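PDB 5E2C: Xaa-Pro dipeptidase from Mycobacterium tuberculosis, which probably acts as a metal-dependent exopeptidase of the Xaa-Pro dipeptidase family, represented here by its N-terminal creatinase/prolidase domain alone. Local coordinates for residues A[59-62]-A[63-67]; A[78-81]-A[82-86]. All coordinates share one frame; numbering follows the deposited sequence. Where two conformers were deposited one is given.

How the contacts relate
Both contacts are local, each lying within one helix of the N-terminal creatinase/prolidase domain, and they follow one another in series along the chain without nesting or crossing. Neither closes a long loop, since each bridges adjacent turns of one helix. Coming from the N terminus, the chain leaves strand 51-54 and enters helix 59-65, where contact 1 joins 59-62 to 63-67. The chain then passes through strand 70-73 into helix 77-87, in which contact 2 joins 78-81 to 82-86. Their centres are about 20 Å apart and their nearest atoms about 11 Å, so they do not touch. What they share is the mixed sheet: each helix packs side chains on strand 51-54.

Contact 1 (A[59-62]-A[63-67]); sequences RTQA and ASQAP
Gln61 carries CG anti to its backbone N (chi1 -174°) and Gln65 carries CG anti to its carbonyl carbon (chi1 -70°); with both chains extended beyond CG, the two amides meet one helical turn apart. Gln61 NE2 donates to Gln65 OE1 at 3.0 Å with an N-H...O angle of 158°. The oxygen lies in the amide plane of Gln61. The two amide planes are perpendicular, and NE2 stands well above the carbonyl plane of Gln65, off its lone pairs, so the bond is straight at the N-H but poorly directed at the acceptor. The aliphatic part takes a share as well, Gln61 CG coming within 3.2 Å of Gln65 OE1. Glutamine suits both places: its chain spans the turn, and Gln61 gives through NE2 while Gln65 accepts through OE1, which also takes the backbone N-H of Ser35. Two donors thus grip that oxygen. The backbone repeats the i to i+4 bond, from Gln65 N to Gln61 O at 2.8 Å and, at the last turn, from Ala66 N to Ala62 O at 2.9 Å. Ala66 then leaves helical geometry, and Pro67, which has no N-H to offer, follows in the loop. Ala62 is small enough to be buried against Leu52, Thr54 and Val71. This short helix and its C-terminal exit form the crossover of a beta-alpha-beta unit, strand 51-54, helix 59-65 and strand 70-73.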
# COMPACT_ATOMS: atom_id res chain seq x y z
N ARG A 59 -3.74 -22.14 -11.17
CA ARG A 59 -2.87 -22.82 -12.12
C ARG A 59 -3.56 -23.13 -13.44
O ARG A 59 -3.04 -22.83 -14.50
CB ARG A 59 -2.30 -24.10 -11.51
CG ARG A 59 -1.24 -24.76 -12.38
CD ARG A 59 -0.92 -26.15 -11.88
NE ARG A 59 -0.41 -26.12 -10.51
CZ ARG A 59 0.87 -25.95 -10.18
NH1 ARG A 59 1.82 -25.80 -11.10
NH2 ARG A 59 1.21 -25.93 -8.89
N THR A 60 -4.74 -23.75 -13.35
CA THR A 60 -5.49 -24.10 -14.55
C THR A 60 -5.95 -22.86 -15.32
O THR A 60 -5.85 -22.81 -16.55
CB THR A 60 -6.70 -24.98 -14.18
OG1 THR A 60 -6.24 -26.22 -13.64
CG2 THR A 60 -7.56 -25.23 -15.38
N GLN A 61 -6.42 -21.86 -14.59
CA GLN A 61 -6.94 -20.63 -15.20
C GLN A 61 -5.85 -19.84 -15.91
O GLN A 61 -6.06 -19.31 -16.99
CB GLN A 61 -7.61 -19.74 -14.16
CG GLN A 61 -8.29 -18.51 -14.74
CD GLN A 61 -9.16 -17.79 -13.73
OE1 GLN A 61 -9.75 -18.41 -12.84
NE2 GLN A 61 -9.26 -16.48 -13.87
N ALA A 62 -4.68 -19.73 -15.29
CA ALA A 62 -3.58 -19.02 -15.93
C ALA A 62 -3.15 -19.75 -17.20
O ALA A 62 -2.79 -19.13 -18.20
CB ALA A 62 -2.41 -18.85 -14.97
N ALA A 63 -3.21 -21.08 -17.18
CA ALA A 63 -2.83 -21.85 -18.35
C ALA A 63 -3.77 -21.61 -19.52
O ALA A 63 -3.31 -21.54 -20.66
CB ALA A 63 -2.75 -23.34 -18.02
N SER A 64 -5.06 -21.50 -19.26
CA SER A 64 -6.05 -21.26 -20.32
C SER A 64 -6.15 -19.80 -20.74
O SER A 64 -6.39 -19.52 -21.90
CB SER A 64 -7.44 -21.78 -19.94
OG SER A 64 -8.02 -21.05 -18.89
N GLN A 65 -6.00 -18.87 -19.79
CA GLN A 65 -6.15 -17.45 -20.09
C GLN A 65 -4.88 -16.83 -20.66
O GLN A 65 -4.97 -15.92 -21.47
CB GLN A 65 -6.58 -16.69 -18.85
CG GLN A 65 -8.01 -16.98 -18.44
CD GLN A 65 -8.49 -16.10 -17.32
OE1 GLN A 65 -7.75 -15.80 -16.38
NE2 GLN A 65 -9.77 -15.76 -17.35
N ALA A 66 -3.71 -17.31 -20.25
CA ALA A 66 -2.43 -16.73 -20.67
C ALA A 66 -1.46 -17.80 -21.14
O ALA A 66 -0.33 -17.89 -20.63
CB ALA A 66 -1.83 -15.91 -19.52
N PRO A 67 -1.87 -18.61 -22.14
CA PRO A 67 -0.99 -19.68 -22.62
C PRO A 67 0.30 -19.20 -23.28
O PRO A 67 1.24 -19.99 -23.42
CB PRO A 67 -1.87 -20.42 -23.64
CG PRO A 67 -2.87 -19.40 -24.08
CD PRO A 67 -3.15 -18.59 -22.85

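Contact 2 (A[78-81]-A[82-86])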
# COMPACT_ATOMS: atom_id res chain seq x y z
N GLY A 78 4.42 -10.99 -6.09
CA GLY A 78 5.21 -9.79 -6.36
C GLY A 78 6.66 -10.00 -5.99
O GLY A 78 7.58 -9.73 -6.78
N ARG A 79 6.86 -10.50 -4.79
CA ARG A 79 8.18 -10.80 -4.30
C ARG A 79 8.94 -11.77 -5.21
O ARG A 79 10.11 -11.56 -5.54
CB ARG A 79 8.05 -11.38 -2.90
CG ARG A 79 9.34 -11.53 -2.19
CD ARG A 79 9.22 -12.55 -1.08
NE ARG A 79 10.55 -12.76 -0.56
CZ ARG A 79 11.48 -13.53 -1.12
NH1 ARG A 79 11.22 -14.25 -2.21
NH2 ARG A 79 12.67 -13.59 -0.55
N TYR A 80 8.27 -12.83 -5.63
CA TYR A 80 8.87 -13.77 -6.56
C TYR A 80 9.36 -13.09 -7.82
O TYR A 80 10.49 -13.30 -8.26
CB TYR A 80 7.88 -14.88 -6.91
CG TYR A 80 8.44 -15.74 -7.99
CD1 TYR A 80 9.38 -16.72 -7.70
CD2 TYR A 80 8.08 -15.56 -9.32
CE1 TYR A 80 9.94 -17.49 -8.69
CE2 TYR A 80 8.62 -16.33 -10.32
CZ TYR A 80 9.55 -17.30 -9.99
OH TYR A 80 10.10 -18.08 -10.97
N LEU A 81 8.50 -12.25 -8.41
CA LEU A 81 8.86 -11.56 -9.65
C LEU A 81 9.96 -10.52 -9.48
O LEU A 81 10.82 -10.41 -10.36
CB LEU A 81 7.63 -10.95 -10.32
CG LEU A 81 6.67 -12.02 -10.87
CD1 LEU A 81 5.41 -11.36 -11.43
CD2 LEU A 81 7.31 -12.90 -11.93
N ALA A 82 9.97 -9.80 -8.37
CA ALA A 82 11.08 -8.91 -8.09
C ALA A 82 12.39 -9.72 -8.01
O ALA A 82 13.41 -9.29 -8.56
CB ALA A 82 10.86 -8.12 -6.82
N GLY A 83 12.35 -10.88 -7.38
CA GLY A 83 13.53 -11.74 -7.31
C GLY A 83 14.00 -12.19 -8.69
O GLY A 83 15.20 -12.18 -8.98
N ARG A 84 13.05 -12.56 -9.55
CA ARG A 84 13.36 -12.89 -10.94
C ARG A 84 14.00 -11.72 -11.67
O ARG A 84 14.97 -11.92 -12.41
CB ARG A 84 12.09 -13.34 -11.68
CG ARG A 84 11.62 -14.74 -11.31
CD ARG A 84 12.44 -15.83 -12.00
NE ARG A 84 12.35 -15.81 -13.46
CZ ARG A 84 11.49 -16.51 -14.21
NH1 ARG A 84 10.58 -17.32 -13.66
NH2 ARG A 84 11.55 -16.42 -15.53
N ALA A 85 13.49 -10.51 -11.45
CA ALA A 85 14.04 -9.32 -12.07
C ALA A 85 15.50 -9.13 -11.64
O ALA A 85 16.36 -8.84 -12.47
CB ALA A 85 13.21 -8.08 -11.72
N GLY A 86 15.79 -9.34 -10.36
CA GLY A 86 17.17 -9.16 -9.85
C GLY A 86 18.13 -10.16 -10.47
O GLY A 86 19.25 -9.82 -10.86
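Tyr80 and Arg84 form an i to i+4 side-chain pair on helix 77-87 of the creatinase/prolidase N-terminal domain, lying alongside each other and pointing the same way. With CG of Tyr80 beside the carbonyl carbon (chi1 173°), the ring slants toward the next turn, where Arg84 sits. Arg84 CG lies beside its own backbone N and rests on one face of the phenol, 3.5 Å from Tyr80 CZ. Bends at both chi2 (-79°) and chi3 (-62°) then carry CD and the guanidinium round to the hydroxyl instead of letting the chain reach straight out. Tyrosine fits here because it offers a flat hydrocarbon surface and a polar end; arginine matches it with methylenes followed by a flat, multiply donating group. NH2 of Arg84 makes a salt bridge to Glu70, which probably helps fix the rotation of the guanidinium. On another side of the helix, Leu81 is buried on Ala40, Leu42, Val51 and Ala53 of the sheet, while Ala82 is small enough to sit close to Leu108 of helix 102-111. The guanidinium stands nearly perpendicular to the phenol ring, and in its own plane Arg84 NH1 donates to Tyr80 OH in a nearly straight bond of 2.8 Å.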